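Local coordinates for ORF 37 (Human herpesvirus 8 type M, PDB 3FHD), which cuts double- and single-stranded DNA as an endonuclease and exonuclease and helps process branched viral DNA into unit-length genomes, at residues Asp40-Leu45 / Gln51-Ser56; Ser94-Phe99 / Asn154-Ala159; Leu212-Leu217 / Glu221-Asp226. All coordinates share one frame; numbering follows the deposited sequence.

Contact 1 (Asp40-Leu45 / Gln51-Ser56)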
loop_
_atom_site.group_PDB
_atom_site.type_symbol
_atom_site.label_atom_id
_atom_site.label_comp_id
_atom_site.label_asym_id
_atom_site.label_seq_id
_atom_site.Cartn_x
_atom_site.Cartn_y
_atom_site.Cartn_z
ATOM N N ASP A 40 -28.127 -6.857 13.012
ATOM C CA ASP A 40 -28.964 -6.642 14.193
ATOM C C ASP A 40 -28.230 -5.944 15.345
ATOM O O ASP A 40 -28.831 -5.156 16.094
ATOM C CB ASP A 40 -29.592 -7.951 14.678
ATOM C CG ASP A 40 -30.566 -8.549 13.665
ATOM O OD1 ASP A 40 -31.083 -7.808 12.787
ATOM O OD2 ASP A 40 -30.798 -9.779 13.751
ATOM N N THR A 41 -26.959 -6.290 15.505
ATOM C CA THR A 41 -26.032 -5.663 16.462
ATOM C C THR A 41 -25.917 -4.158 16.174
ATOM O O THR A 41 -26.041 -3.333 17.074
ATOM C CB THR A 41 -24.623 -6.351 16.345
ATOM O OG1 THR A 41 -24.750 -7.750 16.639
ATOM C CG2 THR A 41 -23.568 -5.724 17.279
ATOM N N LEU A 42 -25.714 -3.808 14.906
ATOM C CA LEU A 42 -25.555 -2.419 14.489
ATOM C C LEU A 42 -26.844 -1.602 14.487
ATOM O O LEU A 42 -26.784 -0.369 14.502
ATOM C CB LEU A 42 -24.933 -2.370 13.098
ATOM C CG LEU A 42 -23.528 -2.959 12.998
ATOM C CD1 LEU A 42 -23.099 -2.939 11.553
ATOM C CD2 LEU A 42 -22.538 -2.163 13.865
ATOM N N ASP A 43 -27.987 -2.290 14.460
ATOM C CA ASP A 43 -29.310 -1.675 14.389
ATOM C C ASP A 43 -29.637 -1.014 15.737
ATOM O O ASP A 43 -29.646 -1.684 16.773
ATOM C CB ASP A 43 -30.359 -2.755 14.017
ATOM C CG ASP A 43 -31.752 -2.190 13.737
ATOM O OD1 ASP A 43 -31.931 -0.948 13.671
ATOM O OD2 ASP A 43 -32.698 -3.011 13.602
ATOM N N GLY A 44 -29.869 0.295 15.724
ATOM C CA GLY A 44 -30.230 1.021 16.946
ATOM C C GLY A 44 -29.075 1.770 17.597
ATOM O O GLY A 44 -29.256 2.366 18.664
ATOM N N LEU A 45 -27.894 1.734 16.965
ATOM C CA LEU A 45 -26.742 2.533 17.396
ATOM C C LEU A 45 -26.486 3.694 16.420
ATOM O O LEU A 45 -26.703 3.558 15.214
ATOM C CB LEU A 45 -25.454 1.664 17.431
ATOM C CG LEU A 45 -25.416 0.313 18.161
ATOM C CD1 LEU A 45 -24.093 -0.441 17.902
ATOM C CD2 LEU A 45 -25.701 0.469 19.654
ATOM N N GLN A 51 -19.155 2.378 14.241
ATOM C CA GLN A 51 -17.724 2.418 13.921
ATOM C C GLN A 51 -16.933 1.706 15.013
ATOM O O GLN A 51 -16.048 0.905 14.709
ATOM C CB GLN A 51 -17.256 3.871 13.773
ATOM C CG GLN A 51 -16.039 4.059 12.874
ATOM C CD GLN A 51 -15.817 5.533 12.538
ATOM O OE1 GLN A 51 -15.247 6.296 13.342
ATOM N NE2 GLN A 51 -16.287 5.947 11.352
ATOM N N ALA A 52 -17.275 1.991 16.271
ATOM C CA ALA A 52 -16.720 1.283 17.441
ATOM C C ALA A 52 -16.972 -0.255 17.449
ATOM O O ALA A 52 -16.072 -1.049 17.776
ATOM C CB ALA A 52 -17.237 1.906 18.710
ATOM N N VAL A 53 -18.190 -0.671 17.105
ATOM C CA VAL A 53 -18.499 -2.091 16.999
ATOM C C VAL A 53 -17.602 -2.721 15.936
ATOM O O VAL A 53 -16.998 -3.758 16.179
ATOM C CB VAL A 53 -20.002 -2.355 16.705
ATOM C CG1 VAL A 53 -20.236 -3.761 16.171
ATOM C CG2 VAL A 53 -20.823 -2.145 17.968
ATOM N N LEU A 54 -17.488 -2.075 14.785
ATOM C CA LEU A 54 -16.684 -2.623 13.707
ATOM C C LEU A 54 -15.188 -2.669 14.064
ATOM O O LEU A 54 -14.502 -3.643 13.728
ATOM C CB LEU A 54 -16.950 -1.859 12.404
ATOM C CG LEU A 54 -18.162 -2.379 11.613
ATOM C CD1 LEU A 54 -18.676 -1.321 10.686
ATOM C CD2 LEU A 54 -17.747 -3.606 10.814
ATOM N N ALA A 55 -14.688 -1.643 14.756
ATOM C CA ALA A 55 -13.275 -1.663 15.192
ATOM C C ALA A 55 -13.020 -2.850 16.124
ATOM O O ALA A 55 -11.916 -3.370 16.167
ATOM C CB ALA A 55 -12.868 -0.328 15.880
ATOM N N SER A 56 -14.056 -3.298 16.838
ATOM C CA SER A 56 -13.921 -4.470 17.711
ATOM C C SER A 56 -13.821 -5.848 17.037
ATOM O O SER A 56 -13.754 -6.873 17.734
ATOM C CB SER A 56 -15.032 -4.503 18.760
ATOM O OG SER A 56 -16.253 -4.983 18.205
#

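Contact 2 (Ser94-Phe99 / Asn154-Ala159)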
loop_
_atom_site.group_PDB
_atom_site.type_symbol
_atom_site.label_atom_id
_atom_site.label_comp_id
_atom_site.label_asym_id
_atom_site.label_seq_id
_atom_site.Cartn_x
_atom_site.Cartn_y
_atom_site.Cartn_z
ATOM N N SER A 94 -17.351 -14.582 8.393
ATOM C CA SER A 94 -18.648 -15.144 8.790
ATOM C C SER A 94 -19.510 -14.039 9.429
ATOM O O SER A 94 -20.723 -13.975 9.188
ATOM C CB SER A 94 -18.502 -16.330 9.755
ATOM O OG SER A 94 -19.776 -16.920 9.960
ATOM N N LYS A 95 -18.884 -13.148 10.194
ATOM C CA LYS A 95 -19.625 -12.087 10.911
ATOM C C LYS A 95 -20.017 -10.915 9.982
ATOM O O LYS A 95 -21.149 -10.407 10.050
ATOM C CB LYS A 95 -18.813 -11.604 12.137
ATOM C CG LYS A 95 -19.439 -10.457 12.980
ATOM C CD LYS A 95 -20.810 -10.831 13.549
ATOM C CE LYS A 95 -20.697 -12.027 14.494
ATOM N NZ LYS A 95 -21.962 -12.255 15.254
ATOM N N VAL A 96 -19.102 -10.504 9.096
ATOM C CA VAL A 96 -19.275 -9.256 8.314
ATOM C C VAL A 96 -19.658 -9.396 6.846
ATOM O O VAL A 96 -20.047 -8.395 6.218
ATOM C CB VAL A 96 -18.019 -8.312 8.366
ATOM C CG1 VAL A 96 -17.563 -8.087 9.779
ATOM C CG2 VAL A 96 -16.889 -8.833 7.468
ATOM N N GLY A 97 -19.531 -10.601 6.299
ATOM C CA GLY A 97 -19.737 -10.856 4.859
ATOM C C GLY A 97 -21.035 -10.300 4.294
ATOM O O GLY A 97 -21.018 -9.567 3.308
ATOM N N GLU A 98 -22.152 -10.626 4.942
ATOM C CA GLU A 98 -23.470 -10.140 4.548
ATOM C C GLU A 98 -23.544 -8.610 4.572
ATOM O O GLU A 98 -23.973 -7.982 3.597
ATOM C CB GLU A 98 -24.540 -10.720 5.482
ATOM N N PHE A 99 -23.122 -8.019 5.687
ATOM C CA PHE A 99 -23.094 -6.562 5.830
ATOM C C PHE A 99 -22.303 -5.818 4.713
ATOM O O PHE A 99 -22.734 -4.760 4.253
ATOM C CB PHE A 99 -22.612 -6.172 7.239
ATOM C CG PHE A 99 -22.605 -4.685 7.496
ATOM C CD1 PHE A 99 -23.798 -3.983 7.658
ATOM C CD2 PHE A 99 -21.402 -3.995 7.601
ATOM C CE1 PHE A 99 -23.783 -2.605 7.893
ATOM C CE2 PHE A 99 -21.366 -2.623 7.840
ATOM C CZ PHE A 99 -22.552 -1.921 7.979
ATOM N N ASN A 154 -14.674 1.003 2.978
ATOM C CA ASN A 154 -15.223 -0.270 3.428
ATOM C C ASN A 154 -15.232 -0.261 4.965
ATOM O O ASN A 154 -14.225 0.042 5.586
ATOM C CB ASN A 154 -14.395 -1.459 2.886
ATOM C CG ASN A 154 -14.975 -2.812 3.282
ATOM O OD1 ASN A 154 -15.188 -3.082 4.466
ATOM N ND2 ASN A 154 -15.229 -3.676 2.294
ATOM N N PRO A 155 -16.377 -0.579 5.577
ATOM C CA PRO A 155 -16.410 -0.475 7.039
ATOM C C PRO A 155 -15.534 -1.463 7.816
ATOM O O PRO A 155 -15.345 -1.261 9.021
ATOM C CB PRO A 155 -17.887 -0.737 7.365
ATOM C CG PRO A 155 -18.345 -1.596 6.230
ATOM C CD PRO A 155 -17.689 -0.987 5.028
ATOM N N VAL A 156 -14.996 -2.495 7.159
ATOM C CA VAL A 156 -14.107 -3.445 7.853
ATOM C C VAL A 156 -12.619 -3.162 7.642
ATOM O O VAL A 156 -11.809 -3.850 8.234
ATOM C CB VAL A 156 -14.418 -4.958 7.550
ATOM C CG1 VAL A 156 -15.941 -5.228 7.639
ATOM C CG2 VAL A 156 -13.814 -5.417 6.206
ATOM N N TRP A 157 -12.282 -2.143 6.832
ATOM C CA TRP A 157 -10.879 -1.757 6.505
ATOM C C TRP A 157 -9.950 -1.713 7.721
ATOM O O TRP A 157 -8.926 -2.408 7.739
ATOM C CB TRP A 157 -10.848 -0.384 5.778
ATOM C CG TRP A 157 -9.561 -0.075 5.083
ATOM C CD1 TRP A 157 -8.702 0.950 5.360
ATOM C CD2 TRP A 157 -8.997 -0.784 3.957
ATOM N NE1 TRP A 157 -7.626 0.905 4.492
ATOM C CE2 TRP A 157 -7.787 -0.144 3.623
ATOM C CE3 TRP A 157 -9.402 -1.903 3.207
ATOM C CZ2 TRP A 157 -6.972 -0.578 2.544
ATOM C CZ3 TRP A 157 -8.582 -2.345 2.131
ATOM C CH2 TRP A 157 -7.371 -1.684 1.837
ATOM N N ASP A 158 -10.308 -0.890 8.714
ATOM C CA ASP A 158 -9.454 -0.658 9.895
ATOM C C ASP A 158 -9.312 -1.948 10.700
ATOM O O ASP A 158 -8.212 -2.299 11.079
ATOM C CB ASP A 158 -9.987 0.468 10.779
ATOM C CG ASP A 158 -9.824 1.858 10.139
ATOM O OD1 ASP A 158 -8.939 2.027 9.267
ATOM O OD2 ASP A 158 -10.583 2.781 10.525
ATOM N N ALA A 159 -10.420 -2.653 10.923
ATOM C CA ALA A 159 -10.405 -3.901 11.688
ATOM C C ALA A 159 -9.530 -4.993 11.080
ATOM O O ALA A 159 -8.747 -5.662 11.787
ATOM C CB ALA A 159 -11.854 -4.419 11.890
#

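Contact 3 (Leu212-Leu217 / Glu221-Asp226)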
loop_
_atom_site.group_PDB
_atom_site.type_symbol
_atom_site.label_atom_id
_atom_site.label_comp_id
_atom_site.label_asym_id
_atom_site.label_seq_id
_atom_site.Cartn_x
_atom_site.Cartn_y
_atom_site.Cartn_z
ATOM N N LEU A 212 -4.747 10.213 -14.233
ATOM C CA LEU A 212 -3.604 10.566 -15.090
ATOM C C LEU A 212 -2.804 9.357 -15.579
ATOM O O LEU A 212 -2.474 9.272 -16.775
ATOM C CB LEU A 212 -2.669 11.545 -14.376
ATOM C CG LEU A 212 -3.190 12.963 -14.079
ATOM C CD1 LEU A 212 -2.347 13.662 -13.012
ATOM C CD2 LEU A 212 -3.242 13.808 -15.364
ATOM N N LEU A 213 -2.489 8.437 -14.668
ATOM C CA LEU A 213 -1.765 7.211 -15.009
ATOM C C LEU A 213 -2.573 6.364 -15.993
ATOM O O LEU A 213 -2.075 5.952 -17.047
ATOM C CB LEU A 213 -1.432 6.410 -13.715
ATOM C CG LEU A 213 -0.489 7.106 -12.716
ATOM C CD1 LEU A 213 -0.260 6.333 -11.379
ATOM C CD2 LEU A 213 0.851 7.430 -13.391
ATOM N N ALA A 214 -3.841 6.135 -15.650
ATOM C CA ALA A 214 -4.740 5.299 -16.447
ATOM C C ALA A 214 -5.001 5.863 -17.860
ATOM O O ALA A 214 -4.875 5.153 -18.876
ATOM C CB ALA A 214 -6.048 5.115 -15.681
ATOM N N THR A 215 -5.342 7.150 -17.912
ATOM C CA THR A 215 -5.733 7.832 -19.144
ATOM C C THR A 215 -4.563 8.314 -20.018
ATOM O O THR A 215 -4.642 8.280 -21.270
ATOM C CB THR A 215 -6.627 9.036 -18.795
ATOM O OG1 THR A 215 -7.765 8.558 -18.066
ATOM C CG2 THR A 215 -7.092 9.757 -20.056
ATOM N N LEU A 216 -3.491 8.788 -19.394
ATOM C CA LEU A 216 -2.418 9.423 -20.167
ATOM C C LEU A 216 -1.177 8.580 -20.351
ATOM O O LEU A 216 -0.489 8.720 -21.363
ATOM C CB LEU A 216 -2.062 10.812 -19.616
ATOM C CG LEU A 216 -3.211 11.811 -19.383
ATOM C CD1 LEU A 216 -2.674 13.103 -18.798
ATOM C CD2 LEU A 216 -4.033 12.108 -20.657
ATOM N N LEU A 217 -0.887 7.703 -19.398
ATOM C CA LEU A 217 0.295 6.829 -19.486
ATOM C C LEU A 217 -0.043 5.432 -19.974
ATOM O O LEU A 217 0.778 4.792 -20.608
ATOM C CB LEU A 217 1.030 6.721 -18.135
ATOM C CG LEU A 217 2.171 7.710 -17.845
ATOM C CD1 LEU A 217 1.703 9.161 -17.962
ATOM C CD2 LEU A 217 2.772 7.453 -16.441
ATOM N N GLU A 221 -3.966 -0.049 -22.362
ATOM C CA GLU A 221 -3.737 -1.236 -21.543
ATOM C C GLU A 221 -4.858 -1.506 -20.567
ATOM O O GLU A 221 -5.644 -0.611 -20.232
ATOM C CB GLU A 221 -2.401 -1.126 -20.800
ATOM C CG GLU A 221 -1.232 -0.808 -21.726
ATOM C CD GLU A 221 0.052 -0.526 -20.989
ATOM O OE1 GLU A 221 0.798 0.380 -21.428
ATOM O OE2 GLU A 221 0.313 -1.213 -19.973
ATOM N N THR A 222 -4.934 -2.754 -20.125
ATOM C CA THR A 222 -5.835 -3.120 -19.040
ATOM C C THR A 222 -5.179 -2.719 -17.705
ATOM O O THR A 222 -4.054 -3.128 -17.407
ATOM C CB THR A 222 -6.289 -4.624 -19.111
ATOM O OG1 THR A 222 -6.541 -5.129 -17.798
ATOM C CG2 THR A 222 -5.236 -5.505 -19.799
ATOM N N ASN A 223 -5.873 -1.870 -16.949
ATOM C CA ASN A 223 -5.364 -1.353 -15.675
ATOM C C ASN A 223 -6.343 -1.594 -14.545
ATOM O O ASN A 223 -7.555 -1.727 -14.755
ATOM C CB ASN A 223 -5.119 0.162 -15.756
ATOM C CG ASN A 223 -4.399 0.582 -17.011
ATOM O OD1 ASN A 223 -3.379 -0.007 -17.390
ATOM N ND2 ASN A 223 -4.912 1.629 -17.657
ATOM N N CYS A 224 -5.819 -1.613 -13.328
ATOM C CA CYS A 224 -6.679 -1.690 -12.183
ATOM C C CYS A 224 -6.472 -0.443 -11.349
ATOM O O CYS A 224 -5.327 -0.095 -10.983
ATOM C CB CYS A 224 -6.392 -2.956 -11.374
ATOM S SG CYS A 224 -7.522 -3.149 -9.986
ATOM N N LEU A 225 -7.595 0.218 -11.070
ATOM C CA LEU A 225 -7.627 1.424 -10.279
ATOM C C LEU A 225 -8.032 1.161 -8.830
ATOM O O LEU A 225 -7.713 1.972 -7.978
ATOM C CB LEU A 225 -8.556 2.481 -10.921
ATOM N N ASP A 226 -8.738 0.055 -8.564
ATOM C CA ASP A 226 -9.200 -0.238 -7.193
ATOM C C ASP A 226 -8.774 -1.632 -6.670
ATOM O O ASP A 226 -9.296 -2.655 -7.096
ATOM C CB ASP A 226 -10.721 -0.042 -7.057
ATOM C CG ASP A 226 -11.169 1.351 -7.481
ATOM O OD1 ASP A 226 -10.763 2.333 -6.826
ATOM O OD2 ASP A 226 -11.904 1.464 -8.484
#

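Contact 1 (Asp40-Leu45 / Gln51-Ser56)
No ring, amide or carboxylate takes part where Val53 meets Thr41, Leu42 and Leu45, so there are neither faces nor edges here, and the contact is made by methyl groups of branched side chains, with Val53 CB close behind. The valine is the hub. Its CG1, anti to the backbone N (chi1 162°), reaches CD2 of Leu42 at 3.6 Å. The same Val53 methyl also lies 4.0 Å from CG2 of Thr41. Leu42 CD2 comes close enough to touch the branch point as well, 3.8 Å from Val53 CB. The other branch, Val53 CG2, faces the end of the loop, where Leu45 CD1 stands 3.7 Å away and the two side chains cross at about a right angle. Thr41 OG1 makes a weak hydrogen bond to Tyr37 O, and Leu45 O accepts one from Gln50 NE2. A type II beta turn from Leu42 to Leu45 brings the two leucines to the same valine, with Gly44 at a positive phi of 100°. Ala30 packs on Val53 as well. Two short consecutive helices near the N-terminus, 38-42 and 47-55, joined by a tight turn, thus pack through a small apolar patch away from the magnesium site.

Contact 2 (Ser94-Phe99 / Asn154-Ala159)
Val96 turns its whole branched end onto one methyl group of Val156. Starting at the root, Val96 CB is already 3.8 Å from Val156 CG1. One branch, Val96 CG1, is anti to the carbonyl carbon (chi1 -50°) and touches that same methyl at 3.9 Å. The other, Val96 CG2, lies between the backbone N and the carbonyl carbon and comes nearest, 3.7 Å from Val156 CG1. The methyl is thus seated against all three carbons of the valine head. One turn further along, Phe99 makes a second contact with its ring: CE2 packs 3.6 Å from Pro155 CG, with the proline approaching the ring obliquely. The loop that presents Pro155 and Val156 is held by its own polar bonds. Asn154 OD1 accepts from Val156 N (2.8 Å, N-H...O angle 166°) in the carbonyl plane, an Asx turn that caps the entry to the next helix, and Trp157 N bonds Asn154 O within a type I beta turn. The contact joins the C-terminal part of helix 83-100, which is kinked around Glu98 and Phe99, to the turn leading into helix 157-161. Leu54 of helix 47-55 packs against Phe99, Pro155 and Val156, while helix 38-42 adds Leu38 against Val96 and Val39 against Phe99.

Contact 3 (Leu212-Leu217 / Glu221-Asp226)
Ala214, on helix 203-217, meets Asn223, on the short strand 223-224 that follows it in the chain, in this nuclease of the PD-(D/E)XK superfamily. The helix also carries Glu206, which can bind magnesium in this protein though not in this structure, and the side chain of Ala214 lies about 9 Å from that of Ile267, a residue of the metal site. The van der Waals part is small. Asn223 ND2 lies 3.9 Å from Ala214 CA and 4.2 Å from Ala214 CB, so the amide nitrogen rests against the alanine. Asn223 CG is anti to its carbonyl carbon, beside the backbone N (chi1 -46°), which goes with the amide being carried toward the helix. Phe244 of strand 244-245 packs on both residues.

The polar part runs mostly through His218, in the connection itself: Asn223 ND2 donates to His218 O, which ties the strand's side chain to the backbone of His218, and Glu221 OE1 is hydrogen-bonded to His218 ND1. Glu221 OE2 bonds weakly to Asn247 ND2, so each carboxylate oxygen has a partner, the second a weak one.

Backbone bonds shape the helical side. The helix contains a wider, pi-type turn at 213-217, in which Leu217 N makes a weak bond to Leu212 O (3.4 Å) beside its regular one to Leu213 O. Directly across the contact, Asn223 ND2 comes no nearer than 3.7 Å to the carbonyl oxygen of Ala214, too far for a hydrogen bond.

Contacts 1 and 2 are neighbours, their centres 11 Å apart, and form one partly buried helical cluster: Leu54 CD1 packs 3.5 Å from Pro155 CB, and Leu42 CD1 lies 3.7 Å from Phe99 CE1. Both join helices or helix entries almost entirely by apolar groups, with methyls in contact 1, a threonine methyl among them, and an added ring and proline in contact 2. Contact 3 stands apart, about 19 Å from contact 1 and 9 Å from contact 2 between nearest atoms. It is a surface contact of a helix with a short strand, nearer the magnesium site; across it an amide only rests on an alanine, while the polar bonds run to the connecting residue His218.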